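Local structure of hydrogenase (NiFe) small subunit HydA (Allochromatium vinosum, 3MYR) at residues 26-29 against 30-33; 57-60 against 61-65; 90-93 against 94-97; 191-194 against 195-198; 199-202 against 203-207. The protein probably catalyses hydrogen oxidation coupled to reduction of an electron acceptor, together with its large subunit, while carrying the iron-sulfur clusters for electron transfer. All blocks are in the same frame, centred on the assembly; numbering follows the deposited sequence.

Contact 1: residues 26-29 against 30-33; sequences APTL and EDLI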
loop_
_atom_site.group_PDB
_atom_site.type_symbol
_atom_site.label_atom_id
_atom_site.label_comp_id
_atom_site.label_asym_id
_atom_site.label_seq_id
_atom_site.Cartn_x
_atom_site.Cartn_y
_atom_site.Cartn_z
ATOM N N ALA A 26 -5.977 -19.341 7.004
ATOM C CA ALA A 26 -7.124 -20.087 7.645
ATOM C C ALA A 26 -7.548 -19.388 8.891
ATOM O O ALA A 26 -6.733 -19.199 9.770
ATOM C CB ALA A 26 -6.756 -21.522 8.075
ATOM N N PRO A 27 -8.825 -19.023 8.985
ATOM C CA PRO A 27 -9.798 -19.038 7.901
ATOM C C PRO A 27 -9.456 -17.877 6.934
ATOM O O PRO A 27 -8.893 -16.861 7.378
ATOM C CB PRO A 27 -11.121 -18.761 8.634
ATOM C CG PRO A 27 -10.708 -17.915 9.793
ATOM C CD PRO A 27 -9.375 -18.482 10.243
ATOM N N THR A 28 -9.700 -18.019 5.631
ATOM C CA THR A 28 -9.346 -16.903 4.755
ATOM C C THR A 28 -10.398 -15.778 4.898
ATOM O O THR A 28 -11.544 -16.039 5.292
ATOM C CB THR A 28 -9.335 -17.335 3.290
ATOM O OG1 THR A 28 -10.673 -17.757 2.949
ATOM C CG2 THR A 28 -8.325 -18.533 3.028
ATOM N N LEU A 29 -10.044 -14.554 4.505
ATOM C CA LEU A 29 -10.988 -13.433 4.496
ATOM C C LEU A 29 -12.262 -13.737 3.656
ATOM O O LEU A 29 -13.409 -13.568 4.094
ATOM C CB LEU A 29 -10.229 -12.278 3.827
ATOM C CG LEU A 29 -10.772 -10.870 4.078
ATOM C CD1 LEU A 29 -10.633 -9.854 2.982
ATOM C CD2 LEU A 29 -11.911 -10.695 5.074
ATOM N N GLU A 30 -12.082 -14.315 2.482
ATOM C CA GLU A 30 -13.258 -14.698 1.709
ATOM C C GLU A 30 -14.157 -15.769 2.375
ATOM O O GLU A 30 -15.386 -15.606 2.368
ATOM C CB GLU A 30 -12.945 -15.029 0.245
ATOM C CG GLU A 30 -12.040 -16.249 -0.054
ATOM C CD GLU A 30 -10.495 -15.962 0.107
ATOM O OE1 GLU A 30 -9.683 -16.792 -0.368
ATOM O OE2 GLU A 30 -10.090 -14.938 0.728
ATOM N N ASP A 31 -13.592 -16.811 2.991
ATOM C CA ASP A 31 -14.428 -17.691 3.763
ATOM C C ASP A 31 -15.116 -17.013 4.955
ATOM O O ASP A 31 -16.316 -17.267 5.228
ATOM C CB ASP A 31 -13.692 -18.959 4.192
ATOM C CG ASP A 31 -13.329 -19.864 2.990
ATOM O OD1 ASP A 31 -12.273 -20.511 3.101
ATOM O OD2 ASP A 31 -14.057 -19.896 1.938
ATOM N N LEU A 32 -14.439 -16.053 5.565
ATOM C CA LEU A 32 -15.045 -15.357 6.705
ATOM C C LEU A 32 -16.239 -14.559 6.234
ATOM O O LEU A 32 -17.299 -14.621 6.844
ATOM C CB LEU A 32 -14.063 -14.413 7.395
ATOM C CG LEU A 32 -13.026 -15.051 8.322
ATOM C CD1 LEU A 32 -11.995 -13.948 8.703
ATOM C CD2 LEU A 32 -13.698 -15.593 9.581
ATOM N N ILE A 33 -16.024 -13.809 5.172
ATOM C CA ILE A 33 -16.970 -12.865 4.636
ATOM C C ILE A 33 -18.191 -13.579 4.072
ATOM O O ILE A 33 -19.345 -13.070 4.206
ATOM C CB ILE A 33 -16.269 -12.054 3.521
ATOM C CG1 ILE A 33 -15.534 -10.872 4.110
ATOM C CG2 ILE A 33 -17.182 -11.665 2.366
ATOM C CD1 ILE A 33 -14.799 -10.122 2.903
HETATM O O HOH W 1 -10.923 -20.544 5.183
HETATM O O HOH W 2 -10.469 -19.277 0.446
#
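Thr28 and Asp31 meet at the start of helix 29-36, where Thr28 is the N-cap and a hydrophobic staple joins the residues just outside the cap and inside the first turn. The compact part is apolar. CG of Pro27, which follows a cis peptide bond, rests on CD2 of Leu32 at 3.8 Å, and both side chains also touch Thr155 of helix 151-164. One turn along, CD2 of Leu29 meets CD1 of Ile33 at 3.7 Å, while Leu29 is backed by Leu21 and Thr22 of helix 16-23. Beneath these pairs the helical ladder begins with Leu32 N bonded to Thr28 O and Ile33 N to Leu29 O.

The other side is polar and wetter. With chi1 at 62°, Thr28 OG1 stands between its own backbone N and carbonyl carbon, facing the first turn, and accepts a nearly straight bond from Asp31 N at 3.1 Å. Glu30 bends at chi2 and brings its carboxylate over the threonine, CD lying 3.4 Å from OG1. Both acids have a stronger partner in the large subunit: Glu30 pairs with Arg199 and Asp31 with Arg154 of that chain. Water fills in between, one molecule linking Thr28 OG1 to Glu30 OE1. A second closes the cap indirectly, accepting from Thr28 N at 2.8 Å and donating to Asp31 OD1.

Contact 2: residues 57-60 against 61-65; sequences RLQA and MDENR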
loop_
_atom_site.group_PDB
_atom_site.type_symbol
_atom_site.label_atom_id
_atom_site.label_comp_id
_atom_site.label_asym_id
_atom_site.label_seq_id
_atom_site.Cartn_x
_atom_site.Cartn_y
_atom_site.Cartn_z
ATOM N N ARG A 57 -22.799 1.486 6.935
ATOM C CA ARG A 57 -22.309 1.397 8.308
ATOM C C ARG A 57 -23.472 1.718 9.292
ATOM O O ARG A 57 -23.671 1.004 10.285
ATOM C CB ARG A 57 -21.090 2.307 8.559
ATOM C CG ARG A 57 -20.772 2.511 10.010
ATOM C CD ARG A 57 -19.547 3.419 10.229
ATOM N NE ARG A 57 -19.756 4.806 9.854
ATOM C CZ ARG A 57 -20.314 5.721 10.642
ATOM N NH1 ARG A 57 -20.513 6.939 10.160
ATOM N NH2 ARG A 57 -20.701 5.432 11.892
ATOM N N LEU A 58 -24.226 2.782 9.013
ATOM C CA LEU A 58 -25.310 3.188 9.923
ATOM C C LEU A 58 -26.421 2.129 10.006
ATOM O O LEU A 58 -26.989 1.887 11.064
ATOM C CB LEU A 58 -25.890 4.583 9.537
ATOM C CG LEU A 58 -24.832 5.720 9.555
ATOM C CD1 LEU A 58 -25.479 6.991 8.945
ATOM C CD2 LEU A 58 -24.373 6.002 10.974
ATOM N N GLN A 59 -26.731 1.493 8.886
ATOM C CA GLN A 59 -27.759 0.463 8.906
ATOM C C GLN A 59 -27.260 -0.797 9.669
ATOM O O GLN A 59 -27.976 -1.405 10.459
ATOM C CB GLN A 59 -28.158 0.118 7.483
ATOM C CG GLN A 59 -29.336 -0.896 7.396
ATOM C CD GLN A 59 -29.550 -1.461 5.980
ATOM O OE1 GLN A 59 -29.019 -0.933 4.997
ATOM N NE2 GLN A 59 -30.312 -2.550 5.882
ATOM N N ALA A 60 -25.999 -1.149 9.494
ATOM C CA ALA A 60 -25.414 -2.171 10.357
ATOM C C ALA A 60 -25.533 -1.825 11.825
ATOM O O ALA A 60 -25.865 -2.688 12.608
ATOM C CB ALA A 60 -23.926 -2.472 9.972
ATOM N N MET A 61 -25.216 -0.603 12.219
ATOM C CA MET A 61 -25.285 -0.246 13.617
ATOM C C MET A 61 -26.758 -0.312 14.119
ATOM O O MET A 61 -27.002 -0.776 15.227
ATOM C CB MET A 61 -24.729 1.152 13.867
ATOM C CG MET A 61 -23.169 1.258 13.666
ATOM S SD MET A 61 -22.765 2.992 13.411
ATOM C CE MET A 61 -23.504 3.769 14.853
ATOM N N ASP A 62 -27.705 0.111 13.274
ATOM C CA ASP A 62 -29.144 0.107 13.611
ATOM C C ASP A 62 -29.692 -1.333 13.805
ATOM O O ASP A 62 -30.322 -1.625 14.794
ATOM C CB ASP A 62 -29.918 0.827 12.488
ATOM C CG ASP A 62 -31.430 1.029 12.822
ATOM O OD1 ASP A 62 -31.709 1.623 13.881
ATOM O OD2 ASP A 62 -32.339 0.624 12.023
ATOM N N GLU A 63 -29.380 -2.241 12.889
ATOM C CA GLU A 63 -29.983 -3.553 12.872
ATOM C C GLU A 63 -29.334 -4.553 13.805
ATOM O O GLU A 63 -29.931 -5.555 14.113
ATOM C CB GLU A 63 -29.965 -4.076 11.440
ATOM C CG GLU A 63 -30.820 -3.120 10.586
ATOM C CD GLU A 63 -31.121 -3.581 9.167
ATOM O OE1 GLU A 63 -32.081 -2.998 8.584
ATOM O OE2 GLU A 63 -30.420 -4.465 8.630
ATOM N N ASN A 64 -28.130 -4.269 14.295
ATOM C CA ASN A 64 -27.411 -5.248 15.083
ATOM C C ASN A 64 -27.013 -4.678 16.416
ATOM O O ASN A 64 -25.997 -5.086 17.012
ATOM C CB ASN A 64 -26.168 -5.639 14.313
ATOM C CG ASN A 64 -26.501 -6.339 13.020
ATOM O OD1 ASN A 64 -27.018 -7.429 13.035
ATOM N ND2 ASN A 64 -26.283 -5.670 11.908
ATOM N N ARG A 65 -27.803 -3.720 16.880
ATOM C CA ARG A 65 -27.486 -2.957 18.081
ATOM C C ARG A 65 -27.181 -3.892 19.224
ATOM O O ARG A 65 -27.899 -4.846 19.408
ATOM C CB ARG A 65 -28.675 -2.070 18.442
ATOM C CG ARG A 65 -28.515 -1.274 19.699
ATOM C CD ARG A 65 -29.919 -1.110 20.311
ATOM N NE ARG A 65 -30.036 -0.053 21.321
ATOM C CZ ARG A 65 -30.011 1.256 21.053
ATOM N NH1 ARG A 65 -29.809 1.688 19.798
ATOM N NH2 ARG A 65 -30.159 2.125 22.053
#
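Arg57 and Met61 lie side by side in the last turns of helix 50-63 and point the same way. The sulfur SD of Met61 comes within 3.5 Å of Arg57 NH2, approaching the guanidinium obliquely. The bend of the arginine at chi3 (68°) carries NH2 past the sulfur to Glu99 of helix 93-101, while NH1 pairs with Glu54. From the flank, CD2 of Leu58 adds a looser touch on the same sulfur.

Gln59 and Glu63 are arranged differently. Their extended chains cross, with amide and carboxylate planes 87° apart, and Gln59 NE2 is shared weakly between OE1 at 3.3 Å and OE2 at 3.4 Å on the exposed side of the helix.

At the end of the helix Asn64 leaves helical geometry but turns its amide back. Its ND2 donates to Ala60 O at 3.1 Å, arriving in the carbonyl plane on a lone pair, with a C=O...N angle of 125°. Asn64 N reaches the same oxygen only weakly. A leucine in place of Asn64 would probably leave Ala60 O with just that weak bond and the final turn less firmly closed.

Ala60 faces strands 5-10 and 38-41, so the helix packs on the parallel sheet as the connection of a beta-alpha-beta crossover, from strand 38-41 to strand 69-77, as expected in the flavodoxin-like domain of this subunit.

Contact 3: residues 90-93 against 94-97; sequences GHSN and YSIL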
loop_
_atom_site.group_PDB
_atom_site.type_symbol
_atom_site.label_atom_id
_atom_site.label_comp_id
_atom_site.label_asym_id
_atom_site.label_seq_id
_atom_site.Cartn_x
_atom_site.Cartn_y
_atom_site.Cartn_z
ATOM N N GLY A 90 -16.715 14.349 6.178
ATOM C CA GLY A 90 -16.889 15.583 6.953
ATOM C C GLY A 90 -17.006 15.442 8.457
ATOM O O GLY A 90 -17.304 16.413 9.107
ATOM N N HIS A 91 -16.827 14.234 9.019
ATOM C CA HIS A 91 -16.791 14.030 10.471
ATOM C C HIS A 91 -15.398 13.583 10.938
ATOM O O HIS A 91 -14.750 12.825 10.239
ATOM C CB HIS A 91 -17.776 12.943 10.858
ATOM C CG HIS A 91 -19.190 13.295 10.554
ATOM N ND1 HIS A 91 -20.017 13.901 11.478
ATOM C CD2 HIS A 91 -19.936 13.113 9.436
ATOM C CE1 HIS A 91 -21.209 14.096 10.934
ATOM N NE2 HIS A 91 -21.191 13.616 9.703
ATOM N N SER A 92 -15.026 13.940 12.173
ATOM C CA SER A 92 -13.730 13.581 12.691
ATOM C C SER A 92 -13.716 12.123 13.026
ATOM O O SER A 92 -14.741 11.519 13.328
ATOM C CB SER A 92 -13.432 14.423 13.951
ATOM O OG SER A 92 -14.329 14.007 14.970
ATOM N N ASN A 93 -12.530 11.521 12.992
ATOM C CA ASN A 93 -12.401 10.123 13.371
ATOM C C ASN A 93 -12.929 9.947 14.791
ATOM O O ASN A 93 -13.528 8.899 15.118
ATOM C CB ASN A 93 -10.931 9.695 13.365
ATOM C CG ASN A 93 -10.366 9.403 11.949
ATOM O OD1 ASN A 93 -9.167 9.108 11.829
ATOM N ND2 ASN A 93 -11.150 9.636 10.899
ATOM N N TYR A 94 -12.636 10.907 15.670
ATOM C CA TYR A 94 -13.020 10.738 17.074
ATOM C C TYR A 94 -14.531 10.616 17.221
ATOM O O TYR A 94 -15.079 9.703 17.915
ATOM C CB TYR A 94 -12.532 11.925 17.906
ATOM C CG TYR A 94 -13.033 11.853 19.328
ATOM C CD1 TYR A 94 -12.509 10.877 20.184
ATOM C CD2 TYR A 94 -14.150 12.608 19.761
ATOM C CE1 TYR A 94 -12.964 10.724 21.489
ATOM C CE2 TYR A 94 -14.627 12.470 21.103
ATOM C CZ TYR A 94 -14.002 11.521 21.956
ATOM O OH TYR A 94 -14.406 11.259 23.272
ATOM N N SER A 95 -15.224 11.486 16.496
ATOM C CA SER A 95 -16.711 11.445 16.477
ATOM C C SER A 95 -17.261 10.069 15.956
ATOM O O SER A 95 -18.201 9.475 16.526
ATOM C CB SER A 95 -17.174 12.569 15.562
ATOM O OG SER A 95 -18.523 12.575 15.554
ATOM N N ILE A 96 -16.633 9.546 14.909
ATOM C CA ILE A 96 -17.065 8.287 14.291
ATOM C C ILE A 96 -16.768 7.105 15.233
ATOM O O ILE A 96 -17.588 6.218 15.441
ATOM C CB ILE A 96 -16.377 8.076 12.915
ATOM C CG1 ILE A 96 -16.796 9.191 11.899
ATOM C CG2 ILE A 96 -16.694 6.636 12.387
ATOM C CD1 ILE A 96 -15.598 9.428 10.832
ATOM N N LEU A 97 -15.580 7.113 15.836
ATOM C CA LEU A 97 -15.219 6.106 16.817
ATOM C C LEU A 97 -16.264 6.030 17.930
ATOM O O LEU A 97 -16.831 4.924 18.189
ATOM C CB LEU A 97 -13.829 6.396 17.407
ATOM C CG LEU A 97 -13.439 5.499 18.611
ATOM C CD1 LEU A 97 -13.086 4.099 18.015
ATOM C CD2 LEU A 97 -12.157 6.042 19.269
#
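An N-cap formed by Ser92 with Ser95 starts helix 93-101, directly after the short strand 91-92 in the flavodoxin-like part of the chain. The serine chi1 of 68° places OG between its own N and carbonyl carbon, facing the first turn, where it accepts from Ser95 N at 3.1 Å. This satisfies an amide that has no preceding helical carbonyl to bond to. The same oxygen lies 3.2 Å from Ser95 CB, a tight approach that comes with the capping bond. The carbonyl of Ser92 also serves the helix, accepting from Ile96 N at 3.2 Å with the donor in the carbonyl plane.

Ile96 packs back over the cap. Its CG1 comes 4.0 Å from CB of His91, and CD1 lies 3.6 Å from His91 O. The pair occupies the positions of a hydrophobic staple, although on the histidine side only CB takes part and the imidazole leads away. His91 also packs on Pro363 of the large subunit, and the backbone of Gly90 is hydrogen-bonded to the same chain.

Asn93 begins the helix proper and turns its amide into the protein: OD1 is hydrogen-bonded to Ser86 OG, and the side chain touches Phe11 and Ile76. That side chain is about 10 Å from the side chain of the cluster ligand Cys113. Asn93 O takes a nearly straight bond from Leu97 N, 2.8 Å long with an N-H...O angle of 170°.

Contact 4: residues 191-194 against 195-198; sequences RPFY and DKGL. With SF4 (iron/sulfur cluster), chain J.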
loop_
_atom_site.group_PDB
_atom_site.type_symbol
_atom_site.label_atom_id
_atom_site.label_comp_id
_atom_site.label_asym_id
_atom_site.label_seq_id
_atom_site.Cartn_x
_atom_site.Cartn_y
_atom_site.Cartn_z
ATOM N N ARG A 191 18.204 -18.092 20.595
ATOM C CA ARG A 191 18.353 -17.864 22.048
ATOM C C ARG A 191 19.450 -18.724 22.667
ATOM O O ARG A 191 20.230 -18.206 23.494
ATOM C CB ARG A 191 17.011 -18.075 22.805
ATOM C CG ARG A 191 17.194 -18.013 24.391
ATOM C CD ARG A 191 17.576 -16.536 24.821
ATOM N NE ARG A 191 17.631 -16.472 26.307
ATOM C CZ ARG A 191 16.549 -16.402 27.124
ATOM N NH1 ARG A 191 16.689 -16.366 28.459
ATOM N NH2 ARG A 191 15.317 -16.344 26.631
ATOM N N PRO A 192 19.564 -20.031 22.269
ATOM C CA PRO A 192 20.677 -20.727 22.938
ATOM C C PRO A 192 22.045 -20.190 22.523
ATOM O O PRO A 192 23.013 -20.325 23.288
ATOM C CB PRO A 192 20.549 -22.159 22.475
ATOM C CG PRO A 192 18.984 -22.296 22.280
ATOM C CD PRO A 192 18.634 -20.975 21.606
ATOM N N PHE A 193 22.104 -19.551 21.354
ATOM C CA PHE A 193 23.323 -18.847 20.912
ATOM C C PHE A 193 23.643 -17.572 21.712
ATOM O O PHE A 193 24.810 -17.337 22.148
ATOM C CB PHE A 193 23.242 -18.634 19.404
ATOM C CG PHE A 193 23.413 -19.906 18.676
ATOM C CD1 PHE A 193 22.418 -20.875 18.704
ATOM C CD2 PHE A 193 24.581 -20.211 18.085
ATOM C CE1 PHE A 193 22.603 -22.112 18.059
ATOM C CE2 PHE A 193 24.761 -21.438 17.409
ATOM C CZ PHE A 193 23.815 -22.400 17.446
ATOM N N TYR A 194 22.578 -16.803 21.971
ATOM C CA TYR A 194 22.610 -15.684 22.910
ATOM C C TYR A 194 23.208 -16.121 24.262
ATOM O O TYR A 194 24.135 -15.481 24.755
ATOM C CB TYR A 194 21.170 -15.177 23.116
ATOM C CG TYR A 194 21.122 -14.161 24.249
ATOM C CD1 TYR A 194 21.244 -12.778 23.967
ATOM C CD2 TYR A 194 20.924 -14.563 25.588
ATOM C CE1 TYR A 194 21.205 -11.812 25.015
ATOM C CE2 TYR A 194 20.887 -13.592 26.661
ATOM C CZ TYR A 194 20.997 -12.210 26.320
ATOM O OH TYR A 194 20.974 -11.200 27.267
ATOM N N ASP A 195 22.759 -17.285 24.806
ATOM C CA ASP A 195 23.163 -17.701 26.104
ATOM C C ASP A 195 24.611 -18.226 26.085
ATOM O O ASP A 195 25.227 -18.250 27.077
ATOM C CB ASP A 195 22.276 -18.791 26.633
ATOM C CG ASP A 195 20.840 -18.294 26.940
ATOM O OD1 ASP A 195 20.626 -17.142 27.372
ATOM O OD2 ASP A 195 19.925 -19.095 26.727
ATOM N N LYS A 196 25.120 -18.652 24.938
ATOM C CA LYS A 196 26.506 -19.093 24.803
ATOM C C LYS A 196 27.431 -17.922 24.481
ATOM O O LYS A 196 28.653 -18.124 24.285
ATOM C CB LYS A 196 26.604 -20.089 23.631
ATOM C CG LYS A 196 26.040 -21.473 23.991
ATOM C CD LYS A 196 26.396 -22.448 22.901
ATOM C CE LYS A 196 25.309 -22.616 21.839
ATOM N NZ LYS A 196 25.562 -23.906 21.091
ATOM N N GLY A 197 26.876 -16.735 24.263
ATOM C CA GLY A 197 27.751 -15.569 23.931
ATOM C C GLY A 197 28.148 -15.563 22.432
ATOM O O GLY A 197 29.194 -15.037 22.072
ATOM N N LEU A 198 27.326 -16.155 21.565
ATOM C CA LEU A 198 27.561 -16.128 20.119
ATOM C C LEU A 198 26.680 -15.097 19.431
ATOM O O LEU A 198 25.440 -15.187 19.446
ATOM C CB LEU A 198 27.377 -17.536 19.510
ATOM C CG LEU A 198 28.247 -18.633 20.124
ATOM C CD1 LEU A 198 27.789 -20.033 19.701
ATOM C CD2 LEU A 198 29.605 -18.424 19.618
HETATM FE FE1 SF4 J . 16.630 -14.092 19.318
HETATM FE FE2 SF4 J . 19.016 -12.905 20.134
HETATM FE FE3 SF4 J . 16.851 -11.379 19.445
HETATM FE FE4 SF4 J . 16.842 -12.845 21.751
HETATM S S1 SF4 J . 18.191 -11.092 21.226
HETATM S S2 SF4 J . 15.130 -12.613 20.308
HETATM S S3 SF4 J . 17.971 -14.729 21.056
HETATM S S4 SF4 J . 18.042 -12.785 18.063
HETATM O O HOH W 3 19.341 -16.018 29.324
#
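With chi1 at 173° and a bend at chi2 of 68°, the chain of Arg191 runs forward along helix 191-195 and sets its guanidinium against Asp195, in the last turn of the helix, which a Schellman motif closes. Arg191 NE donates to Asp195 OD1 at 3.2 Å, a salt bridge that enters on the syn side of the carboxylate. The oxygen lies near the guanidinium plane, yet the two flat groups are turned 69° apart, so they meet through a single bond. A water reinforces it, accepting from Arg191 NH1 and donating to Asp195 OD1 at 2.6 Å. NH2 is held by a salt bridge to Asp186 and a hydrogen bond to the backbone oxygen of the cluster ligand His185. A methionine in place of Arg191 would probably leave Asp195 and Asp186 without this positive partner and the backbone oxygen of His185 without its NH2 donor.

Asp195 OD1 also sits at the edge of the Tyr194 ring, 3.2 Å from CD2. At the helix end Gly197 adopts positive phi. Leu198 N bonds to Phe193 O at 2.8 Å, while Gly197 N reaches Tyr194 O from above the carbonyl plane. Lys196 arches over Phe193, its NZ making a cation-pi contact 4.5 Å from the ring centroid, and Leu198 CD1 packs on Phe193 CD2. The same helix borders the [4Fe-4S] cluster, whose S3 lies 3.3 Å from Arg191 CA and 3.8 Å from Tyr194 CB.

Contact 5: residues 199-202 against 203-207; sequences FAES and FDDEG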
loop_
_atom_site.group_PDB
_atom_site.type_symbol
_atom_site.label_atom_id
_atom_site.label_comp_id
_atom_site.label_asym_id
_atom_site.label_seq_id
_atom_site.Cartn_x
_atom_site.Cartn_y
_atom_site.Cartn_z
ATOM N N PHE A 199 27.314 -14.082 18.851
ATOM C CA PHE A 199 26.544 -12.922 18.337
ATOM C C PHE A 199 26.995 -12.557 16.905
ATOM O O PHE A 199 28.190 -12.558 16.636
ATOM C CB PHE A 199 26.829 -11.707 19.231
ATOM C CG PHE A 199 26.344 -11.856 20.631
ATOM C CD1 PHE A 199 24.952 -11.829 20.906
ATOM C CD2 PHE A 199 27.252 -12.016 21.680
ATOM C CE1 PHE A 199 24.511 -11.976 22.229
ATOM C CE2 PHE A 199 26.791 -12.121 22.998
ATOM C CZ PHE A 199 25.415 -12.110 23.248
ATOM N N ALA A 200 26.075 -12.202 16.029
ATOM C CA ALA A 200 26.418 -11.573 14.760
ATOM C C ALA A 200 26.949 -10.123 15.013
ATOM O O ALA A 200 26.474 -9.439 15.888
ATOM C CB ALA A 200 25.119 -11.546 13.802
ATOM N N GLU A 201 27.957 -9.676 14.274
ATOM C CA GLU A 201 28.423 -8.304 14.418
ATOM C C GLU A 201 28.145 -7.493 13.193
ATOM O O GLU A 201 28.398 -6.336 13.197
ATOM C CB GLU A 201 29.921 -8.295 14.795
ATOM C CG GLU A 201 30.062 -9.176 16.037
ATOM C CD GLU A 201 31.207 -8.770 16.925
ATOM O OE1 GLU A 201 30.924 -7.966 17.873
ATOM O OE2 GLU A 201 32.359 -9.239 16.664
ATOM N N SER A 202 27.584 -8.115 12.156
ATOM C CA SER A 202 27.040 -7.368 11.021
ATOM C C SER A 202 25.995 -8.292 10.434
ATOM O O SER A 202 25.834 -9.409 10.949
ATOM C CB SER A 202 28.140 -7.056 9.982
ATOM O OG SER A 202 28.418 -8.233 9.264
ATOM N N PHE A 203 25.320 -7.864 9.365
ATOM C CA PHE A 203 24.283 -8.639 8.715
ATOM C C PHE A 203 24.748 -9.793 7.859
ATOM O O PHE A 203 23.918 -10.683 7.470
ATOM C CB PHE A 203 23.299 -7.703 7.969
ATOM C CG PHE A 203 22.703 -6.708 8.884
ATOM C CD1 PHE A 203 21.614 -7.049 9.682
ATOM C CD2 PHE A 203 23.299 -5.446 9.047
ATOM C CE1 PHE A 203 21.111 -6.143 10.618
ATOM C CE2 PHE A 203 22.780 -4.559 9.941
ATOM C CZ PHE A 203 21.700 -4.923 10.758
ATOM N N ASP A 204 26.050 -9.841 7.546
ATOM C CA ASP A 204 26.494 -11.040 6.827
ATOM C C ASP A 204 27.872 -11.567 7.262
ATOM O O ASP A 204 28.513 -12.238 6.480
ATOM C CB ASP A 204 26.482 -10.784 5.294
ATOM C CG ASP A 204 27.550 -9.745 4.854
ATOM O OD1 ASP A 204 28.193 -9.133 5.747
ATOM O OD2 ASP A 204 27.787 -9.596 3.602
ATOM N N ASP A 205 28.326 -11.291 8.489
ATOM C CA ASP A 205 29.519 -11.980 8.960
ATOM C C ASP A 205 29.235 -13.445 9.277
ATOM O O ASP A 205 28.140 -13.914 9.072
ATOM C CB ASP A 205 30.157 -11.276 10.163
ATOM C CG ASP A 205 29.246 -11.284 11.402
ATOM O OD1 ASP A 205 28.078 -11.711 11.275
ATOM O OD2 ASP A 205 29.715 -10.934 12.512
ATOM N N GLU A 206 30.235 -14.166 9.778
ATOM C CA GLU A 206 30.077 -15.594 10.097
ATOM C C GLU A 206 28.870 -15.830 11.041
ATOM O O GLU A 206 28.067 -16.701 10.795
ATOM C CB GLU A 206 31.401 -16.159 10.705
ATOM C CG GLU A 206 31.321 -17.639 11.002
ATOM C CD GLU A 206 31.096 -18.539 9.737
ATOM O OE1 GLU A 206 30.900 -19.765 9.926
ATOM O OE2 GLU A 206 31.111 -18.043 8.572
ATOM N N GLY A 207 28.710 -15.027 12.091
ATOM C CA GLY A 207 27.647 -15.206 13.061
ATOM C C GLY A 207 26.289 -14.994 12.367
ATOM O O GLY A 207 25.349 -15.736 12.600
HETATM O O HOH W 4 30.264 -12.972 14.183
HETATM O O HOH W 5 30.667 -8.343 7.809
#
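Asp205 reaches back across the turn to Glu201 and Ser202 while serving as N-cap of helix 206-210. Its CB lies 3.6 Å from Ser202 OG, a hydroxyl that accepts weak bonds from the backbone N of both Asp204 and Asp205. A chi1 of 65° then puts CG between the aspartate's own N and carbonyl carbon, directed at the loop 199-202. There OD2 takes the main bond, from Glu201 N at 2.8 Å, on the syn side but 32° out of the carboxylate plane. A water donates to OD2 as well, and to Phe199 O, tying the start of the loop to the cap. The other oxygen, OD1, passes 3.9 Å from Ala200 CB and caps Ala208 N in the first helical turn. One carboxylate thus holds the loop with one oxygen and the helix with the other.

Gly207 has no side chain, and a CB there would run into Phe199 O, so the backbone comes close, its CA 4.2 Å from that of Ala200. Around this turn, Phe199 leans on the cluster ligand Cys213, and Asp204 is bound by Lys461 and Thr462 of the large subunit. Phe203 meets Phe463 and Trp468 of that subunit edge-to-face, so the link between helix 191-195 and helix 206-210 is pressed against the large subunit.

In the fold
All five contacts are local, and they fall into two groups; contacts 2 and 3 lie across the chain's centre from 4 and 5. Contacts 1, 2 and 3 belong to the flavodoxin-like part; 2 and 3 touch where Arg57 packs on Ile96, joining helices 50-63 and 93-101. Contacts 4 and 5 follow one another in the C-terminal part beside the distal [4Fe-4S] cluster, meeting through the rings of Tyr194 and Phe199. Helix starts dominate 1, 3 and 5, capped by threonine, serine and aspartate, whereas 2 and 4 are helix ends. Contact 4 lies at the surface with a salt bridge between its own residues; the other four are partly buried, and the acids of contact 1 pair with the large subunit, which also borders 3 and 5.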